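Local coordinates for protein WZI (Escherichia coli, PDB 2YNK) that forms a carbohydrate-binding beta-barrel in the outer membrane and, as a lectin, underpins the assembly of the group 1 capsule, at residues G367-G372 with R387-K392; E328-R333 with D361-D366; N128-Y133 with M166-G171; L143-V148 with T170-Q175; R232-G237 with S246-G251. One frame throughout, in Å; residues are numbered along the deposited sequence.

Interaction 1. Residues G367-G372 with R387-K392; sequences GQLVAG and RLVYAK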
# COMPACT_ATOMS: atom_id res chain seq x y z
N GLY A 367 -0.79 0.13 -18.63
CA GLY A 367 -0.47 1.51 -18.31
C GLY A 367 1.02 1.79 -18.21
O GLY A 367 1.80 0.92 -17.81
N GLN A 368 1.41 3.00 -18.58
CA GLN A 368 2.78 3.49 -18.39
C GLN A 368 2.73 4.73 -17.49
O GLN A 368 1.88 5.60 -17.69
CB GLN A 368 3.40 3.84 -19.73
CG GLN A 368 3.27 2.74 -20.76
CD GLN A 368 3.85 3.14 -22.09
OE1 GLN A 368 5.02 3.50 -22.19
NE2 GLN A 368 3.03 3.08 -23.13
N LEU A 369 3.64 4.81 -16.53
CA LEU A 369 3.60 5.87 -15.52
C LEU A 369 4.99 6.27 -15.02
O LEU A 369 5.81 5.41 -14.67
CB LEU A 369 2.73 5.43 -14.35
CG LEU A 369 2.56 6.36 -13.14
CD1 LEU A 369 1.10 6.35 -12.71
CD2 LEU A 369 3.45 5.94 -11.98
N VAL A 370 5.25 7.57 -15.02
CA VAL A 370 6.39 8.17 -14.38
C VAL A 370 5.84 9.19 -13.40
O VAL A 370 4.98 10.00 -13.77
CB VAL A 370 7.30 8.88 -15.40
CG1 VAL A 370 8.56 9.39 -14.71
CG2 VAL A 370 7.65 7.95 -16.54
N ALA A 371 6.32 9.16 -12.17
CA ALA A 371 5.84 10.11 -11.16
C ALA A 371 6.95 10.50 -10.21
O ALA A 371 7.76 9.66 -9.80
CB ALA A 371 4.68 9.51 -10.38
N GLY A 372 6.99 11.78 -9.88
CA GLY A 372 7.93 12.30 -8.91
C GLY A 372 7.14 12.94 -7.80
O GLY A 372 6.06 13.48 -8.05
N ARG A 387 3.64 16.93 -6.40
CA ARG A 387 3.66 15.69 -7.15
C ARG A 387 3.35 15.92 -8.61
O ARG A 387 2.31 16.46 -8.94
CB ARG A 387 2.64 14.74 -6.56
CG ARG A 387 2.57 13.41 -7.28
CD ARG A 387 1.95 12.34 -6.42
NE ARG A 387 1.57 11.20 -7.26
CZ ARG A 387 0.39 11.06 -7.88
NH1 ARG A 387 -0.56 11.97 -7.76
NH2 ARG A 387 0.18 9.98 -8.61
N LEU A 388 4.27 15.51 -9.48
CA LEU A 388 4.05 15.53 -10.92
C LEU A 388 3.89 14.10 -11.42
O LEU A 388 4.50 13.17 -10.87
CB LEU A 388 5.21 16.20 -11.65
CG LEU A 388 5.43 17.69 -11.40
CD1 LEU A 388 6.79 18.13 -11.92
CD2 LEU A 388 4.33 18.52 -12.04
N VAL A 389 3.08 13.92 -12.45
CA VAL A 389 2.84 12.59 -13.00
C VAL A 389 2.45 12.64 -14.48
O VAL A 389 1.70 13.51 -14.91
CB VAL A 389 1.76 11.86 -12.17
CG1 VAL A 389 0.69 12.82 -11.71
CG2 VAL A 389 1.15 10.71 -12.95
N TYR A 390 3.01 11.71 -15.24
CA TYR A 390 2.65 11.46 -16.63
C TYR A 390 2.18 10.02 -16.71
O TYR A 390 2.87 9.13 -16.20
CB TYR A 390 3.85 11.67 -17.56
CG TYR A 390 3.64 11.16 -18.98
CD1 TYR A 390 3.75 9.80 -19.29
CD2 TYR A 390 3.32 12.04 -20.01
CE1 TYR A 390 3.55 9.34 -20.57
CE2 TYR A 390 3.12 11.58 -21.30
CZ TYR A 390 3.24 10.23 -21.58
OH TYR A 390 3.04 9.77 -22.86
N ALA A 391 1.03 9.78 -17.35
CA ALA A 391 0.42 8.45 -17.37
C ALA A 391 -0.44 8.17 -18.61
O ALA A 391 -1.45 8.83 -18.84
CB ALA A 391 -0.40 8.24 -16.11
N LYS A 392 -0.02 7.19 -19.41
CA LYS A 392 -0.87 6.64 -20.47
C LYS A 392 -1.62 5.47 -19.86
O LYS A 392 -0.99 4.54 -19.35
CB LYS A 392 -0.05 6.14 -21.65
CG LYS A 392 0.67 7.22 -22.43
CD LYS A 392 1.30 6.68 -23.71
CE LYS A 392 0.33 6.63 -24.89
NZ LYS A 392 -0.73 5.59 -24.77
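Gln368 and Lys392 face each other as a hydrogen-bonded antiparallel pair, and their side chains run side by side in the same direction. Gln368 N donates to Lys392 O over 3.0 Å at 160°, whereas the bond returned from Lys392 N is weak. Gln368 places CG anti to its carbonyl carbon (chi1 -51°) and stays extended beyond it, which carries NE2 alongside the lysine's aliphatic part, 4.0 Å from Lys392 CD. Long, flexible chains with polar ends suit this partly exposed face. Two residues on, Tyr390 pairs with Val370, and two nearly straight bonds join their backbones. The tyrosine ring lies on the same face as Gln368, reaching toward Thr409 and Lys411 of the next strand. Gly372, with no side chain, pairs with Leu388, whose own side chain lies close to a bound hexane, consistent with a lipid-facing surface. The other face is buried and needs small or apolar groups: Leu369 CD1 touches Ala391 CB at 4.2 Å, and Ala371 CB meets Val389 CB at the same distance. Arg387 forms a salt bridge with Glu157. The strands run 179° apart, a regular antiparallel hairpin of the kind from which outer-membrane beta-barrels are built.

Interaction 2. Residues E328-R333 with D361-D366; sequences EAHDTR and DAMGGD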
# COMPACT_ATOMS: atom_id res chain seq x y z
N GLU A 328 9.60 7.48 -9.70
CA GLU A 328 9.13 6.11 -9.86
C GLU A 328 8.48 5.88 -11.24
O GLU A 328 7.67 6.69 -11.69
CB GLU A 328 8.14 5.79 -8.73
CG GLU A 328 7.81 4.32 -8.57
CD GLU A 328 7.04 4.01 -7.30
OE1 GLU A 328 7.37 4.58 -6.24
OE2 GLU A 328 6.11 3.17 -7.35
N ALA A 329 8.85 4.78 -11.90
CA ALA A 329 8.31 4.44 -13.23
C ALA A 329 7.60 3.08 -13.20
O ALA A 329 8.13 2.13 -12.62
CB ALA A 329 9.42 4.43 -14.27
N HIS A 330 6.41 3.00 -13.80
CA HIS A 330 5.65 1.75 -13.89
C HIS A 330 5.38 1.39 -15.32
O HIS A 330 5.22 2.26 -16.17
CB HIS A 330 4.30 1.89 -13.21
CG HIS A 330 4.36 2.08 -11.72
ND1 HIS A 330 3.28 1.91 -10.94
CD2 HIS A 330 5.40 2.44 -10.86
CE1 HIS A 330 3.61 2.15 -9.66
NE2 HIS A 330 4.91 2.48 -9.62
N ASP A 331 5.29 0.10 -15.60
CA ASP A 331 4.79 -0.38 -16.90
C ASP A 331 3.95 -1.64 -16.69
O ASP A 331 4.48 -2.71 -16.40
CB ASP A 331 5.94 -0.65 -17.87
CG ASP A 331 5.46 -0.94 -19.29
OD1 ASP A 331 4.65 -1.88 -19.46
OD2 ASP A 331 5.88 -0.24 -20.25
N THR A 332 2.64 -1.50 -16.86
CA THR A 332 1.72 -2.62 -16.65
C THR A 332 1.21 -3.22 -17.97
O THR A 332 0.18 -3.89 -18.01
CB THR A 332 0.55 -2.23 -15.73
OG1 THR A 332 -0.19 -1.16 -16.33
CG2 THR A 332 1.09 -1.79 -14.37
N ARG A 333 1.94 -2.98 -19.05
CA ARG A 333 1.77 -3.78 -20.26
C ARG A 333 2.46 -5.13 -20.06
O ARG A 333 3.12 -5.35 -19.03
CB ARG A 333 2.37 -3.07 -21.47
CG ARG A 333 1.72 -1.74 -21.80
CD ARG A 333 2.41 -1.04 -22.95
NE ARG A 333 3.71 -0.51 -22.54
CZ ARG A 333 4.58 0.07 -23.37
NH1 ARG A 333 4.30 0.19 -24.67
NH2 ARG A 333 5.73 0.51 -22.90
N ASP A 361 -1.89 -2.46 -9.47
CA ASP A 361 -1.49 -1.05 -9.55
C ASP A 361 -2.69 -0.12 -9.78
O ASP A 361 -3.62 -0.47 -10.49
CB ASP A 361 -0.46 -0.87 -10.67
CG ASP A 361 0.33 0.43 -10.55
OD1 ASP A 361 0.10 1.23 -9.60
OD2 ASP A 361 1.19 0.64 -11.43
N ALA A 362 -2.62 1.07 -9.21
CA ALA A 362 -3.74 2.03 -9.26
C ALA A 362 -4.28 2.31 -10.69
O ALA A 362 -5.46 2.57 -10.86
CB ALA A 362 -3.36 3.33 -8.57
N MSE A 363 -3.39 2.25 -11.68
CA MSE A 363 -3.72 2.48 -13.10
C MSE A 363 -4.60 1.46 -13.76
O MSE A 363 -5.43 1.78 -14.61
CB MSE A 363 -2.44 2.34 -13.92
CG MSE A 363 -1.77 3.67 -14.18
SE MSE A 363 -0.10 3.37 -15.16
CE MSE A 363 0.56 1.65 -14.46
N GLY A 364 -4.39 0.20 -13.40
CA GLY A 364 -4.95 -0.92 -14.15
C GLY A 364 -3.88 -1.43 -15.08
O GLY A 364 -2.71 -1.07 -14.95
N GLY A 365 -4.28 -2.27 -16.02
CA GLY A 365 -3.35 -2.89 -16.95
C GLY A 365 -3.09 -2.04 -18.18
O GLY A 365 -3.87 -1.14 -18.50
N ASP A 366 -1.99 -2.37 -18.85
CA ASP A 366 -1.52 -1.70 -20.08
C ASP A 366 -1.08 -0.25 -19.88
O ASP A 366 -0.97 0.50 -20.85
CB ASP A 366 -2.59 -1.77 -21.17
CG ASP A 366 -3.13 -3.17 -21.37
OD1 ASP A 366 -2.36 -4.14 -21.20
OD2 ASP A 366 -4.33 -3.28 -21.71
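His330 donates from ND1 to Asp361 OD2, a bond very short in the model and of doubtful exact length, with the imidazole and carboxylate planes turned 47° apart. Nearby, the methyl CG2 of Thr332 rests 3.5 Å from CE of Met363, a selenomethionine whose CE also lies 4.0 Å from His330 CB. The main chains join directly where Asp366 N bonds to Thr332 O over 2.8 Å, approaching from above the carbonyl plane. In the next shell, His330 NE2 gives an almost straight bond of 2.7 Å to Glu328 OE2, so a carboxylate at each nitrogen would hold the ring's rotation and probably favour its charged form. Thr332 OG1 is held by Gly367 N, the residue that follows Asp366. Asp331 accepts Arg333 N at OD1, while NE and NH2 of Arg333 both reach its OD2 in the guanidinium plane. Asp361 opens a type I turn that ends at Gly364. The contact thus combines a His-carboxylate network with an Asx turn, where a barrel strand gives way to loop.

Interaction 3. Residues N128-Y133 with M166-G171; sequences NANGAY and MRPMTG. With OCT (N-octane), chain B.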
# COMPACT_ATOMS: atom_id res chain seq x y z
N ASN A 128 -20.33 0.67 5.27
CA ASN A 128 -19.42 -0.48 5.25
C ASN A 128 -18.44 -0.55 6.43
O ASN A 128 -18.27 0.41 7.18
CB ASN A 128 -18.67 -0.53 3.93
CG ASN A 128 -17.52 0.43 3.90
OD1 ASN A 128 -16.43 0.08 4.31
ND2 ASN A 128 -17.74 1.64 3.41
N ALA A 129 -17.80 -1.70 6.56
CA ALA A 129 -16.87 -1.95 7.65
C ALA A 129 -15.45 -2.19 7.13
O ALA A 129 -14.77 -3.09 7.61
CB ALA A 129 -17.36 -3.13 8.47
N ASN A 130 -15.02 -1.39 6.15
CA ASN A 130 -13.67 -1.50 5.58
C ASN A 130 -12.59 -1.14 6.63
O ASN A 130 -12.73 -0.20 7.42
CB ASN A 130 -13.52 -0.61 4.33
CG ASN A 130 -14.37 -1.07 3.12
OD1 ASN A 130 -14.43 -0.40 2.08
ND2 ASN A 130 -15.03 -2.22 3.26
N GLY A 131 -11.52 -1.92 6.65
CA GLY A 131 -10.50 -1.73 7.65
C GLY A 131 -10.79 -2.47 8.93
O GLY A 131 -9.87 -2.68 9.72
N ALA A 132 -12.04 -2.88 9.15
CA ALA A 132 -12.42 -3.51 10.42
C ALA A 132 -11.78 -4.87 10.53
O ALA A 132 -11.97 -5.70 9.66
CB ALA A 132 -13.93 -3.64 10.57
N TYR A 133 -11.00 -5.09 11.59
CA TYR A 133 -10.46 -6.41 11.89
C TYR A 133 -10.36 -6.65 13.39
O TYR A 133 -10.40 -5.71 14.20
CB TYR A 133 -9.07 -6.58 11.27
CG TYR A 133 -8.03 -5.69 11.91
CD1 TYR A 133 -7.32 -6.09 13.04
CD2 TYR A 133 -7.77 -4.43 11.39
CE1 TYR A 133 -6.38 -5.25 13.63
CE2 TYR A 133 -6.83 -3.59 11.96
CZ TYR A 133 -6.14 -4.00 13.09
OH TYR A 133 -5.21 -3.15 13.65
N MSE A 166 -8.70 0.09 -4.18
CA MSE A 166 -9.77 -0.90 -4.24
C MSE A 166 -10.22 -1.14 -2.83
O MSE A 166 -9.50 -0.83 -1.89
CB MSE A 166 -9.20 -2.22 -4.76
CG MSE A 166 -7.78 -2.36 -4.20
SE MSE A 166 -7.52 -4.11 -3.41
CE MSE A 166 -8.09 -3.66 -1.58
N ARG A 167 -11.41 -1.70 -2.66
CA ARG A 167 -11.94 -1.89 -1.33
C ARG A 167 -11.32 -3.14 -0.75
O ARG A 167 -11.25 -4.16 -1.44
CB ARG A 167 -13.47 -2.00 -1.36
CG ARG A 167 -14.11 -0.78 -1.98
CD ARG A 167 -15.62 -0.83 -1.94
NE ARG A 167 -16.12 0.10 -0.95
CZ ARG A 167 -16.66 1.29 -1.21
NH1 ARG A 167 -16.83 1.71 -2.46
NH2 ARG A 167 -17.05 2.05 -0.22
N PRO A 168 -10.86 -3.06 0.51
CA PRO A 168 -10.20 -4.20 1.13
C PRO A 168 -11.17 -5.37 1.24
O PRO A 168 -12.39 -5.16 1.39
CB PRO A 168 -9.79 -3.68 2.51
CG PRO A 168 -10.71 -2.54 2.78
CD PRO A 168 -11.00 -1.93 1.45
N MSE A 169 -10.65 -6.59 1.14
CA MSE A 169 -11.47 -7.78 1.04
C MSE A 169 -11.52 -8.50 2.34
O MSE A 169 -10.56 -8.47 3.12
CB MSE A 169 -10.90 -8.74 0.02
CG MSE A 169 -10.67 -8.05 -1.31
SE MSE A 169 -9.88 -9.36 -2.56
CE MSE A 169 -8.03 -9.27 -1.86
N THR A 170 -12.63 -9.19 2.57
CA THR A 170 -12.85 -9.92 3.81
C THR A 170 -12.09 -11.22 3.78
O THR A 170 -12.23 -12.00 2.83
CB THR A 170 -14.33 -10.18 4.04
OG1 THR A 170 -14.95 -8.97 4.46
CG2 THR A 170 -14.55 -11.25 5.10
N GLY A 171 -11.29 -11.45 4.82
CA GLY A 171 -10.47 -12.65 4.89
C GLY A 171 -9.57 -12.79 6.10
O GLY A 171 -9.64 -12.01 7.06
C1 OCT B . -14.12 -7.41 14.21
C2 OCT B . -14.55 -8.21 13.00
C3 OCT B . -14.82 -7.29 11.80
C4 OCT B . -15.28 -8.09 10.57
C5 OCT B . -15.88 -7.20 9.49
C6 OCT B . -16.10 -7.96 8.17
C7 OCT B . -17.55 -7.98 7.68
C8 OCT B . -17.68 -7.78 6.18
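Asn130 and Pro168 form the heart of a small surface contact, made by van der Waals packing without hydrogen bonds across it, where a turn interrupting strand 127-138 lies against the chain leading into strand 170-176. The CB of Asn130 sits 3.7 Å from Pro168 CG, and the two side chains cross at about a right angle. With CG anti to its carbonyl carbon (chi1 -68°), Asn130 also lays its amide along the proline's CD, Asn130 OD1 being 3.8 Å from Pro168 CD. The proline ring offers an apolar surface to the CB of Asn130. Arg167 bends at chi3 so that NE comes within 3.5 Å of Asn130 OD1, a polar approach but no hydrogen bond; its charge is met instead by Glu116. The turn, type II from Ala129 to Ala132, is closed by Ala132 N bonding to Ala129 O over 3.1 Å. Gly131 occupies its third position with positive phi, where a beta carbon would run into the carbonyl oxygen of Asn130. Beside it lies a bound n-octane: Ala132 CB is 4.0 Å from octane C3, and Thr170 OG1 is 3.4 Å from octane C8. Strand 141-145 lies between the two barrel strands, and Gln147, just beyond it, receives a bond from Asn130 ND2, so the turn spans to Pro168 past the end of that middle strand.

Interaction 4. Residues L143-V148 with T170-Q175; sequences LSFGQV and TGFLMQ. With OCT (N-octane), chain B.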
# COMPACT_ATOMS: atom_id res chain seq x y z
N LEU A 143 -2.61 -13.60 13.80
CA LEU A 143 -3.72 -14.12 13.01
C LEU A 143 -4.84 -13.11 13.03
O LEU A 143 -5.25 -12.65 14.09
CB LEU A 143 -4.22 -15.45 13.58
CG LEU A 143 -5.36 -16.12 12.80
CD1 LEU A 143 -5.03 -16.27 11.32
CD2 LEU A 143 -5.70 -17.47 13.42
N SER A 144 -5.34 -12.77 11.85
CA SER A 144 -6.29 -11.68 11.70
C SER A 144 -7.54 -12.06 10.89
O SER A 144 -7.45 -12.82 9.93
CB SER A 144 -5.58 -10.54 11.00
OG SER A 144 -6.46 -9.45 10.87
N PHE A 145 -8.69 -11.52 11.27
CA PHE A 145 -9.89 -11.62 10.43
C PHE A 145 -10.52 -10.26 10.29
O PHE A 145 -10.61 -9.51 11.26
CB PHE A 145 -10.93 -12.60 10.99
CG PHE A 145 -12.14 -12.74 10.10
CD1 PHE A 145 -12.10 -13.58 8.99
CD2 PHE A 145 -13.29 -12.00 10.33
CE1 PHE A 145 -13.21 -13.69 8.15
CE2 PHE A 145 -14.39 -12.10 9.50
CZ PHE A 145 -14.35 -12.95 8.41
N GLY A 146 -10.98 -9.95 9.08
CA GLY A 146 -11.61 -8.67 8.78
C GLY A 146 -11.43 -8.24 7.34
O GLY A 146 -11.23 -9.06 6.44
N GLN A 147 -11.52 -6.93 7.12
CA GLN A 147 -11.27 -6.35 5.82
C GLN A 147 -10.04 -5.50 5.94
O GLN A 147 -10.14 -4.27 6.05
CB GLN A 147 -12.46 -5.52 5.33
CG GLN A 147 -13.65 -6.38 4.95
CD GLN A 147 -14.84 -5.60 4.43
OE1 GLN A 147 -14.99 -4.40 4.69
NE2 GLN A 147 -15.70 -6.28 3.69
N VAL A 148 -8.87 -6.15 5.92
CA VAL A 148 -7.60 -5.44 6.12
C VAL A 148 -6.92 -5.17 4.78
O VAL A 148 -6.65 -6.10 4.03
CB VAL A 148 -6.62 -6.24 7.02
CG1 VAL A 148 -5.29 -5.50 7.14
CG2 VAL A 148 -7.24 -6.48 8.38
N THR A 170 -12.63 -9.19 2.57
CA THR A 170 -12.85 -9.92 3.81
C THR A 170 -12.09 -11.22 3.78
O THR A 170 -12.23 -12.00 2.83
CB THR A 170 -14.33 -10.18 4.04
OG1 THR A 170 -14.95 -8.97 4.46
CG2 THR A 170 -14.55 -11.25 5.10
N GLY A 171 -11.29 -11.45 4.82
CA GLY A 171 -10.47 -12.65 4.89
C GLY A 171 -9.57 -12.79 6.10
O GLY A 171 -9.64 -12.01 7.06
N PHE A 172 -8.74 -13.83 6.03
CA PHE A 172 -7.77 -14.16 7.06
C PHE A 172 -6.38 -13.72 6.63
O PHE A 172 -6.05 -13.72 5.44
CB PHE A 172 -7.79 -15.66 7.33
CG PHE A 172 -9.07 -16.14 7.94
CD1 PHE A 172 -9.23 -16.16 9.32
CD2 PHE A 172 -10.13 -16.55 7.15
CE1 PHE A 172 -10.42 -16.59 9.89
CE2 PHE A 172 -11.31 -16.98 7.71
CZ PHE A 172 -11.45 -17.01 9.09
N LEU A 173 -5.56 -13.32 7.59
CA LEU A 173 -4.22 -12.83 7.32
C LEU A 173 -3.27 -13.23 8.46
O LEU A 173 -3.65 -13.21 9.62
CB LEU A 173 -4.25 -11.31 7.13
CG LEU A 173 -3.00 -10.62 6.59
CD1 LEU A 173 -3.40 -9.32 5.93
CD2 LEU A 173 -1.96 -10.39 7.69
N MSE A 174 -2.04 -13.60 8.10
CA MSE A 174 -1.08 -14.10 9.08
C MSE A 174 0.29 -13.58 8.79
O MSE A 174 0.69 -13.47 7.63
CB MSE A 174 -1.10 -15.63 9.10
CG MSE A 174 -1.05 -16.09 10.56
SE MSE A 174 -0.98 -18.06 10.68
CE MSE A 174 0.63 -18.29 11.80
N GLN A 175 1.03 -13.27 9.86
CA GLN A 175 2.33 -12.59 9.81
C GLN A 175 3.21 -12.90 11.02
O GLN A 175 2.70 -13.26 12.07
CB GLN A 175 2.11 -11.08 9.87
CG GLN A 175 1.76 -10.46 8.56
CD GLN A 175 1.65 -8.96 8.65
OE1 GLN A 175 1.37 -8.31 7.65
NE2 GLN A 175 1.88 -8.41 9.84
C1 OCT B . -14.12 -7.41 14.21
C2 OCT B . -14.55 -8.21 13.00
C3 OCT B . -14.82 -7.29 11.80
C4 OCT B . -15.28 -8.09 10.57
C5 OCT B . -15.88 -7.20 9.49
C6 OCT B . -16.10 -7.96 8.17
C7 OCT B . -17.55 -7.98 7.68
C8 OCT B . -17.68 -7.78 6.18
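Phe145 brings CD1 over the centre of one face of the Phe172 ring, 3.4 Å above its plane. The rings are inclined at 54° with centroids 4.8 Å apart, an oblique pair that is neither a stack nor a T. Their first torsions differ: Phe145 has CG anti to the backbone N (chi1 -178°), whereas Phe172 has CG beside it (chi1 -67°), and this leans the two rings together from a non-hydrogen-bonded pair. Phe145 CZ meets the methyl of Thr170, CG2, at 3.7 Å, so the ring has apolar neighbours toward both Phe172 and Thr170. The amide of Gln147 gives NE2 to Thr170 OG1 over 2.9 Å, the hydroxyl tilted slightly from the amide plane, while Gln147 OE1 is taken by Asn130. Octane C8 lies 3.5 Å from Gln147 NE2. Further along the same face, Leu143 CD1 packs on Met174 CG. On the buried face, Ser144 CB packs against Leu173 CB at 4.2 Å, a place that suits the small serine, and Val148 CG1 comes near Leu173 CD1. Backbone bonds link Ser144 with Leu173 and Gly146 with Gly171 in both directions. At Gly146 the chain turns a corner with backbone angles at which a CB would collide with the carbonyl O of Phe145. Apolar side chains and bound alkanes share the face of Phe145 and Phe172, consistent with a lipid-facing surface, to which the Gln147-Thr170 bond adds a polar link.

Interaction 5. Residues R232-G237 with S246-G251; sequences RIMQWG and SNFWDG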
# COMPACT_ATOMS: atom_id res chain seq x y z
N ARG A 232 3.38 -14.27 -4.44
CA ARG A 232 2.52 -15.03 -5.33
C ARG A 232 1.05 -14.85 -4.91
O ARG A 232 0.72 -14.79 -3.73
CB ARG A 232 2.95 -16.49 -5.28
CG ARG A 232 2.28 -17.40 -6.30
CD ARG A 232 2.95 -18.77 -6.30
NE ARG A 232 2.04 -19.86 -6.66
CZ ARG A 232 1.68 -20.19 -7.90
NH1 ARG A 232 2.15 -19.51 -8.96
NH2 ARG A 232 0.85 -21.21 -8.09
N ILE A 233 0.18 -14.75 -5.91
CA ILE A 233 -1.26 -14.63 -5.71
C ILE A 233 -1.97 -15.57 -6.66
O ILE A 233 -1.60 -15.65 -7.84
CB ILE A 233 -1.73 -13.19 -6.03
CG1 ILE A 233 -1.72 -12.32 -4.78
CG2 ILE A 233 -3.14 -13.19 -6.60
CD1 ILE A 233 -2.81 -12.67 -3.78
N MSE A 234 -2.98 -16.29 -6.18
CA MSE A 234 -3.84 -17.03 -7.11
C MSE A 234 -5.29 -16.65 -6.93
O MSE A 234 -5.80 -16.55 -5.81
CB MSE A 234 -3.64 -18.54 -7.05
CG MSE A 234 -3.75 -19.12 -5.65
SE MSE A 234 -3.88 -21.08 -5.79
CE MSE A 234 -2.92 -21.43 -4.10
N GLN A 235 -5.96 -16.43 -8.05
CA GLN A 235 -7.39 -16.17 -8.09
C GLN A 235 -8.07 -17.52 -8.29
O GLN A 235 -7.85 -18.18 -9.31
CB GLN A 235 -7.70 -15.21 -9.24
CG GLN A 235 -8.99 -14.44 -9.11
CD GLN A 235 -9.10 -13.30 -10.11
OE1 GLN A 235 -9.99 -12.46 -10.03
NE2 GLN A 235 -8.18 -13.28 -11.08
N TRP A 236 -8.87 -17.94 -7.33
CA TRP A 236 -9.27 -19.34 -7.21
C TRP A 236 -10.64 -19.46 -6.59
O TRP A 236 -11.09 -18.56 -5.89
CB TRP A 236 -8.21 -20.07 -6.39
CG TRP A 236 -8.49 -21.52 -6.08
CD1 TRP A 236 -8.18 -22.63 -6.86
CD2 TRP A 236 -9.14 -22.06 -4.89
NE1 TRP A 236 -8.59 -23.78 -6.24
CE2 TRP A 236 -9.18 -23.50 -5.06
CE3 TRP A 236 -9.68 -21.50 -3.74
CZ2 TRP A 236 -9.74 -24.34 -4.12
CZ3 TRP A 236 -10.25 -22.35 -2.79
CH2 TRP A 236 -10.28 -23.73 -2.97
N GLY A 237 -11.35 -20.56 -6.86
CA GLY A 237 -12.69 -20.76 -6.30
C GLY A 237 -13.78 -19.90 -6.95
O GLY A 237 -13.53 -19.20 -7.95
N SER A 246 -7.67 -30.58 -2.82
CA SER A 246 -6.81 -31.15 -3.86
C SER A 246 -6.54 -30.13 -4.95
O SER A 246 -5.40 -29.71 -5.16
CB SER A 246 -7.45 -32.42 -4.44
OG SER A 246 -6.61 -33.00 -5.43
N ASN A 247 -7.59 -29.70 -5.64
CA ASN A 247 -7.47 -28.70 -6.70
C ASN A 247 -6.70 -27.47 -6.22
O ASN A 247 -5.96 -26.84 -6.99
CB ASN A 247 -8.86 -28.30 -7.22
CG ASN A 247 -8.80 -27.22 -8.28
OD1 ASN A 247 -8.73 -26.03 -7.96
ND2 ASN A 247 -8.85 -27.61 -9.55
N PHE A 248 -6.88 -27.13 -4.95
CA PHE A 248 -6.07 -26.11 -4.29
C PHE A 248 -4.63 -26.61 -4.17
O PHE A 248 -4.24 -27.19 -3.15
CB PHE A 248 -6.67 -25.80 -2.92
CG PHE A 248 -5.96 -24.72 -2.17
CD1 PHE A 248 -6.12 -23.39 -2.52
CD2 PHE A 248 -5.13 -25.03 -1.09
CE1 PHE A 248 -5.46 -22.39 -1.82
CE2 PHE A 248 -4.48 -24.03 -0.39
CZ PHE A 248 -4.64 -22.71 -0.76
N TRP A 249 -3.85 -26.43 -5.23
CA TRP A 249 -2.42 -26.68 -5.17
C TRP A 249 -1.63 -25.75 -6.04
O TRP A 249 -2.20 -24.88 -6.73
CB TRP A 249 -2.08 -28.16 -5.42
CG TRP A 249 -2.61 -28.82 -6.67
CD1 TRP A 249 -3.20 -30.08 -6.75
CD2 TRP A 249 -2.58 -28.34 -8.07
NE1 TRP A 249 -3.55 -30.39 -8.04
CE2 TRP A 249 -3.20 -29.39 -8.88
CE3 TRP A 249 -2.13 -27.18 -8.71
CZ2 TRP A 249 -3.35 -29.28 -10.26
CZ3 TRP A 249 -2.29 -27.08 -10.10
CH2 TRP A 249 -2.88 -28.10 -10.85
N ASP A 250 -0.31 -25.90 -5.99
CA ASP A 250 0.63 -25.02 -6.68
C ASP A 250 1.73 -25.85 -7.34
O ASP A 250 2.85 -25.93 -6.83
CB ASP A 250 1.21 -24.02 -5.68
CG ASP A 250 0.15 -23.46 -4.74
OD1 ASP A 250 -0.89 -23.00 -5.25
OD2 ASP A 250 0.35 -23.49 -3.51
N GLY A 251 1.40 -26.48 -8.46
CA GLY A 251 2.34 -27.33 -9.19
C GLY A 251 1.75 -27.88 -10.48
O GLY A 251 1.60 -27.15 -11.46
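Trp236 and Phe248 make the tight half of this contact, a T-shaped pair in which the edge of Phe248 meets the indole face. The ring planes are 66° apart and Phe248 CD1 stands over the centre of that face, while Phe248 CB adds a contact of 3.6 Å to Trp236 CZ2. Trp236 holds CG anti to its backbone N (chi1 176°), which sends the indole out from the strand to the loop. Trp236 NE1 donates to Asn247 OD1 over 2.8 Å, in the plane of the amide carbonyl, so one tryptophan supplies both an aromatic face and a polar edge. Asn247, whose amide oxygen can accept from an indole N-H, precedes Phe248, the centre of an inverse gamma turn. Met234, a selenomethionine, adds a Met-aromatic contact, with SE 5.3 Å from the centroid of the Phe248 ring. The other end is looser and more exposed. Arg232 NH2 and Asp250 OD1 form a long and doubtful salt bridge, and the arginine has a firmer partner in Glu298. Residues 252-266, directly after Gly251, are not modelled, consistent with a mobile loop. Strand 226-236 lies between strands 212-221 and 268-278; Trp236 and Phe248 touch Ile214 of the former, Arg232 and Met234 Gln269 of the latter.

How the interactions relate
All five contacts belong to one closed antiparallel barrel. Along the chain, interactions 3 and 4 come first and end on the same strand, 170-176, sharing Thr170 and Gly171; interaction 5 follows, then interaction 2 and finally interaction 1. Two clusters result. Interactions 3 and 4 have centres about 9 Å apart and both touch the bound n-octane. Interactions 1 and 2, also about 9 Å apart, meet through neighbouring strands 322-331 and 368-377, with Leu369 O close to His330 N. Interaction 1 lies on the opposite side of the chain's centre from interactions 3 and 4, about 32 Å from interaction 4 between centres. Interaction 5 stands alone, its centre about 18 Å from that of interaction 4. Strand pairing thus builds the wall, while loops fold back onto strand ends.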